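Local coordinates for protein phosphoserine phosphatase (Homo sapiens, PDB 6HYY) that hydrolyses phosphoserine to serine and phosphate, as a magnesium-dependent phosphatase of the haloacid dehalogenase family, at residues V101-E113 and N120-K132. Residues are numbered along the deposited sequence; the frame is centred on the assembly and turned at random.
Sequences VFLISGGFRSIVE and NIPATNVFANRLK. With SER (serine), chain E.
Strand 101-105 runs parallel to strand 126-129 beside the serine pocket, the two strands of a beta-alpha-beta unit whose connection is helix 109-116. Alternating backbone bonds join them: L103 N to N125 O, F127 N to L103 O, and S105 N to F127 O at 2.9 Å. At the strand entrance N125 lays its amide over one face of the F102 ring, ND2 toward the rim and the planes 21° apart, and ND2 gives a hydrogen bond to V101 O at 3.0 Å from above the carbonyl plane.

Past S105 the register slips by two residues, a beta bulge, and the chain bends through G106 and G107 round the bound serine. S105 OG accepts from G107 N in an ST turn, while N129 grips the bend from the other strand: its ND2 reaches G106 O at 2.8 Å and its backbone N meets G107 O. This crossover is one beta-alpha-beta unit of the Rossmann-like core of haloacid dehalogenase hydrolases, with the pocket at the C-terminal end of strand 101-105. F108 then offers a ring face to L131, whose CD2 lies 4.1 Å from the ring centroid in a CH-pi contact.

On the helix side of the sheet, the R109 chain, bent at chi3 (-52°), swings its guanidinium back over V126, whose CG1 covers one face. NH2 gives a hydrogen bond to a water also held by A128 N; NH1 makes a straight but long bond to A123 O (3.3 Å) and a salt bridge to the anti lone pair of E113 OE2. A leucine in its place would probably leave E113 without this charge partner and A123 O with the backbone N of V126 alone of its two donors. From the next turn of the helix, V112 CG1 packs on V126 CG1 at 3.5 Å.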
loop_
_atom_site.group_PDB
_atom_site.type_symbol
_atom_site.label_atom_id
_atom_site.label_comp_id
_atom_site.label_asym_id
_atom_site.label_seq_id
_atom_site.Cartn_x
_atom_site.Cartn_y
_atom_site.Cartn_z
ATOM N N VAL A 101 -11.741 -0.719 -6.308
ATOM C CA VAL A 101 -10.497 -0.152 -5.794
ATOM C C VAL A 101 -10.024 -0.967 -4.600
ATOM O O VAL A 101 -10.802 -1.256 -3.682
ATOM C CB VAL A 101 -10.692 1.326 -5.431
ATOM C CG1 VAL A 101 -9.390 1.913 -4.848
ATOM C CG2 VAL A 101 -11.142 2.119 -6.668
ATOM N N PHE A 102 -8.731 -1.312 -4.594
ATOM C CA PHE A 102 -8.149 -2.159 -3.563
ATOM C C PHE A 102 -6.932 -1.461 -2.992
ATOM O O PHE A 102 -6.294 -0.667 -3.678
ATOM C CB PHE A 102 -7.719 -3.549 -4.101
ATOM C CG PHE A 102 -8.860 -4.347 -4.665
ATOM C CD1 PHE A 102 -9.250 -4.173 -5.976
ATOM C CD2 PHE A 102 -9.532 -5.263 -3.878
ATOM C CE1 PHE A 102 -10.330 -4.899 -6.503
ATOM C CE2 PHE A 102 -10.632 -5.974 -4.381
ATOM C CZ PHE A 102 -11.008 -5.800 -5.700
ATOM N N LEU A 103 -6.630 -1.770 -1.732
ATOM C CA LEU A 103 -5.406 -1.333 -1.086
ATOM C C LEU A 103 -4.559 -2.555 -0.777
ATOM O O LEU A 103 -5.063 -3.535 -0.215
ATOM C CB LEU A 103 -5.709 -0.561 0.201
ATOM C CG LEU A 103 -6.558 0.710 0.104
ATOM C CD1 LEU A 103 -6.601 1.399 1.483
ATOM C CD2 LEU A 103 -6.004 1.654 -0.950
ATOM N N ILE A 104 -3.279 -2.504 -1.141
ATOM C CA ILE A 104 -2.357 -3.608 -0.889
ATOM C C ILE A 104 -1.157 -3.059 -0.136
ATOM O O ILE A 104 -0.575 -2.044 -0.537
ATOM C CB ILE A 104 -1.898 -4.310 -2.188
ATOM C CG1 ILE A 104 -3.105 -4.705 -3.033
ATOM C CG2 ILE A 104 -1.054 -5.540 -1.835
ATOM C CD1 ILE A 104 -2.727 -5.301 -4.382
ATOM N N SER A 105 -0.794 -3.717 0.960
ATOM C CA SER A 105 0.281 -3.171 1.774
ATOM C C SER A 105 1.039 -4.275 2.496
ATOM O O SER A 105 0.455 -5.266 2.931
ATOM C CB SER A 105 -0.278 -2.182 2.792
ATOM O OG SER A 105 0.798 -1.554 3.471
ATOM N N GLY A 106 2.352 -4.075 2.630
ATOM C CA GLY A 106 3.162 -4.818 3.581
ATOM C C GLY A 106 3.052 -4.321 5.010
ATOM O O GLY A 106 3.609 -4.945 5.920
ATOM N N GLY A 107 2.345 -3.208 5.216
ATOM C CA GLY A 107 1.956 -2.751 6.533
ATOM C C GLY A 107 0.807 -3.562 7.094
ATOM O O GLY A 107 0.566 -4.705 6.705
ATOM N N PHE A 108 0.067 -2.941 8.008
ATOM C CA PHE A 108 -0.788 -3.679 8.926
ATOM C C PHE A 108 -2.254 -3.314 8.764
ATOM O O PHE A 108 -2.605 -2.137 8.636
ATOM C CB PHE A 108 -0.310 -3.433 10.353
ATOM C CG PHE A 108 1.152 -3.677 10.501
ATOM C CD1 PHE A 108 1.669 -4.944 10.280
ATOM C CD2 PHE A 108 2.021 -2.637 10.796
ATOM C CE1 PHE A 108 3.021 -5.171 10.374
ATOM C CE2 PHE A 108 3.375 -2.862 10.891
ATOM C CZ PHE A 108 3.877 -4.126 10.689
ATOM N N ARG A 109 -3.105 -4.351 8.792
ATOM C CA ARG A 109 -4.534 -4.180 8.544
ATOM C C ARG A 109 -5.174 -3.178 9.504
ATOM O O ARG A 109 -6.080 -2.437 9.111
ATOM C CB ARG A 109 -5.241 -5.541 8.628
ATOM C CG ARG A 109 -6.747 -5.468 8.884
ATOM C CD ARG A 109 -7.470 -6.791 8.572
ATOM N NE ARG A 109 -7.138 -7.232 7.233
ATOM C CZ ARG A 109 -7.861 -6.989 6.139
ATOM N NH1 ARG A 109 -9.014 -6.341 6.189
ATOM N NH2 ARG A 109 -7.414 -7.419 4.981
ATOM N N SER A 110 -4.730 -3.146 10.764
ATOM C CA SER A 110 -5.269 -2.170 11.708
ATOM C C SER A 110 -5.192 -0.761 11.130
ATOM O O SER A 110 -6.200 -0.046 11.052
ATOM C CB SER A 110 -4.510 -2.250 13.035
ATOM O OG SER A 110 -3.118 -2.199 12.821
ATOM N N ILE A 111 -4.008 -0.386 10.658
ATOM C CA ILE A 111 -3.794 0.950 10.121
ATOM C C ILE A 111 -4.415 1.083 8.733
ATOM O O ILE A 111 -5.064 2.088 8.423
ATOM C CB ILE A 111 -2.293 1.271 10.106
ATOM C CG1 ILE A 111 -1.683 1.081 11.505
ATOM C CG2 ILE A 111 -2.069 2.686 9.583
ATOM C CD1 ILE A 111 -0.169 1.040 11.505
ATOM N N VAL A 112 -4.248 0.067 7.883
ATOM C CA VAL A 112 -4.732 0.194 6.507
ATOM C C VAL A 112 -6.262 0.211 6.448
ATOM O O VAL A 112 -6.855 0.851 5.566
ATOM C CB VAL A 112 -4.144 -0.927 5.627
ATOM C CG1 VAL A 112 -4.699 -0.830 4.198
ATOM C CG2 VAL A 112 -2.616 -0.850 5.601
ATOM N N GLU A 113 -6.935 -0.487 7.369
ATOM C CA GLU A 113 -8.391 -0.411 7.402
ATOM C C GLU A 113 -8.868 0.978 7.803
ATOM O O GLU A 113 -9.914 1.427 7.326
ATOM C CB GLU A 113 -8.962 -1.469 8.349
ATOM C CG GLU A 113 -8.976 -2.875 7.746
ATOM C CD GLU A 113 -9.826 -3.854 8.535
ATOM O OE1 GLU A 113 -10.252 -3.519 9.657
ATOM O OE2 GLU A 113 -10.072 -4.967 8.023
ATOM N N ASN A 120 -13.743 5.228 1.748
ATOM C CA ASN A 120 -14.925 4.422 1.419
ATOM C C ASN A 120 -14.572 3.133 0.697
ATOM O O ASN A 120 -15.364 2.628 -0.108
ATOM C CB ASN A 120 -15.914 5.221 0.593
ATOM C CG ASN A 120 -16.272 6.485 1.263
ATOM O OD1 ASN A 120 -15.767 7.545 0.914
ATOM N ND2 ASN A 120 -17.110 6.379 2.282
ATOM N N ILE A 121 -13.400 2.593 0.998
ATOM C CA ILE A 121 -12.966 1.305 0.470
ATOM C C ILE A 121 -13.326 0.241 1.502
ATOM O O ILE A 121 -12.853 0.324 2.650
ATOM C CB ILE A 121 -11.461 1.312 0.183
ATOM C CG1 ILE A 121 -11.138 2.331 -0.920
ATOM C CG2 ILE A 121 -10.969 -0.105 -0.202
ATOM C CD1 ILE A 121 -9.630 2.580 -1.104
ATOM N N PRO A 122 -14.131 -0.754 1.149
ATOM C CA PRO A 122 -14.529 -1.761 2.134
ATOM C C PRO A 122 -13.347 -2.584 2.608
ATOM O O PRO A 122 -12.372 -2.804 1.881
ATOM C CB PRO A 122 -15.538 -2.630 1.367
ATOM C CG PRO A 122 -15.255 -2.383 -0.057
ATOM C CD PRO A 122 -14.753 -0.968 -0.166
ATOM N N ALA A 123 -13.448 -3.060 3.851
ATOM C CA ALA A 123 -12.393 -3.888 4.418
ATOM C C ALA A 123 -12.136 -5.155 3.609
ATOM O O ALA A 123 -11.017 -5.679 3.656
ATOM C CB ALA A 123 -12.730 -4.251 5.865
ATOM N N THR A 124 -13.136 -5.645 2.860
ATOM C CA THR A 124 -12.935 -6.777 1.955
ATOM C C THR A 124 -11.900 -6.489 0.883
ATOM O O THR A 124 -11.341 -7.429 0.310
ATOM C CB THR A 124 -14.242 -7.164 1.244
ATOM O OG1 THR A 124 -14.753 -6.038 0.511
ATOM C CG2 THR A 124 -15.280 -7.630 2.241
ATOM N N ASN A 125 -11.642 -5.215 0.597
ATOM C CA ASN A 125 -10.762 -4.809 -0.488
ATOM C C ASN A 125 -9.392 -4.405 0.021
ATOM O O ASN A 125 -8.611 -3.806 -0.732
ATOM C CB ASN A 125 -11.384 -3.643 -1.257
ATOM C CG ASN A 125 -12.610 -4.046 -2.075
ATOM O OD1 ASN A 125 -13.271 -5.048 -1.787
ATOM N ND2 ASN A 125 -12.921 -3.257 -3.088
ATOM N N VAL A 126 -9.094 -4.715 1.282
ATOM C CA VAL A 126 -7.817 -4.409 1.912
ATOM C C VAL A 126 -7.030 -5.702 2.058
ATOM O O VAL A 126 -7.557 -6.711 2.556
ATOM C CB VAL A 126 -8.018 -3.753 3.288
ATOM C CG1 VAL A 126 -6.699 -3.711 4.032
ATOM C CG2 VAL A 126 -8.640 -2.365 3.147
ATOM N N PHE A 127 -5.773 -5.678 1.619
ATOM C CA PHE A 127 -4.862 -6.802 1.762
ATOM C C PHE A 127 -3.611 -6.279 2.439
ATOM O O PHE A 127 -2.917 -5.420 1.884
ATOM C CB PHE A 127 -4.527 -7.431 0.405
ATOM C CG PHE A 127 -5.697 -8.099 -0.271
ATOM C CD1 PHE A 127 -6.599 -7.361 -1.016
ATOM C CD2 PHE A 127 -5.870 -9.472 -0.170
ATOM C CE1 PHE A 127 -7.680 -7.989 -1.649
ATOM C CE2 PHE A 127 -6.929 -10.112 -0.799
ATOM C CZ PHE A 127 -7.837 -9.371 -1.535
ATOM N N ALA A 128 -3.350 -6.764 3.650
ATOM C CA ALA A 128 -2.224 -6.270 4.433
ATOM C C ALA A 128 -1.862 -7.317 5.475
ATOM O O ALA A 128 -2.567 -8.313 5.654
ATOM C CB ALA A 128 -2.547 -4.924 5.089
ATOM N N ASN A 129 -0.751 -7.074 6.165
ATOM C CA ASN A 129 -0.342 -7.998 7.209
ATOM C C ASN A 129 -1.192 -7.796 8.462
ATOM O O ASN A 129 -1.812 -6.753 8.662
ATOM C CB ASN A 129 1.144 -7.831 7.486
ATOM C CG ASN A 129 1.963 -8.403 6.370
ATOM O OD1 ASN A 129 1.697 -9.526 5.935
ATOM N ND2 ASN A 129 2.900 -7.633 5.847
ATOM N N ARG A 130 -1.271 -8.843 9.284
ATOM C CA ARG A 130 -2.149 -8.851 10.454
ATOM C C ARG A 130 -1.286 -9.051 11.688
ATOM O O ARG A 130 -0.673 -10.110 11.847
ATOM C CB ARG A 130 -3.200 -9.955 10.360
ATOM C CG ARG A 130 -4.156 -9.833 9.199
ATOM C CD ARG A 130 -5.266 -10.857 9.352
ATOM N NE ARG A 130 -6.302 -10.385 10.262
ATOM C CZ ARG A 130 -7.382 -11.086 10.598
ATOM N NH1 ARG A 130 -7.562 -12.304 10.097
ATOM N NH2 ARG A 130 -8.281 -10.561 11.421
ATOM N N LEU A 131 -1.227 -8.037 12.547
ATOM C CA LEU A 131 -0.523 -8.185 13.815
ATOM C C LEU A 131 -1.314 -9.078 14.769
ATOM O O LEU A 131 -2.547 -9.117 14.743
ATOM C CB LEU A 131 -0.293 -6.819 14.460
ATOM C CG LEU A 131 0.669 -5.863 13.764
ATOM C CD1 LEU A 131 0.555 -4.483 14.403
ATOM C CD2 LEU A 131 2.086 -6.373 13.825
ATOM N N LYS A 132 -0.584 -9.790 15.628
ATOM C CA LYS A 132 -1.162 -10.620 16.676
ATOM C C LYS A 132 -0.807 -10.040 18.042
ATOM O O LYS A 132 0.275 -9.479 18.232
ATOM C CB LYS A 132 -0.666 -12.072 16.584
ATOM C CG LYS A 132 -1.050 -12.803 15.290
ATOM C CD LYS A 132 -0.577 -14.256 15.292
ATOM C CE LYS A 132 -0.928 -14.964 13.987
ATOM N NZ LYS A 132 -0.567 -16.412 14.002
HETATM N N SER E . 4.855 -1.287 3.274
HETATM C CA SER E . 3.905 -1.571 2.205
HETATM C C SER E . 4.550 -2.472 1.160
HETATM O O SER E . 4.500 -2.139 -0.019
HETATM C CB SER E . 3.435 -0.298 1.536
HETATM O OG SER E . 2.119 -0.372 1.040
HETATM O OXT SER E . 5.152 -3.511 1.447
HETATM O O HOH W 1 -5.129 -8.953 4.871
HETATM O O HOH W 2 -2.912 -5.238 12.352
#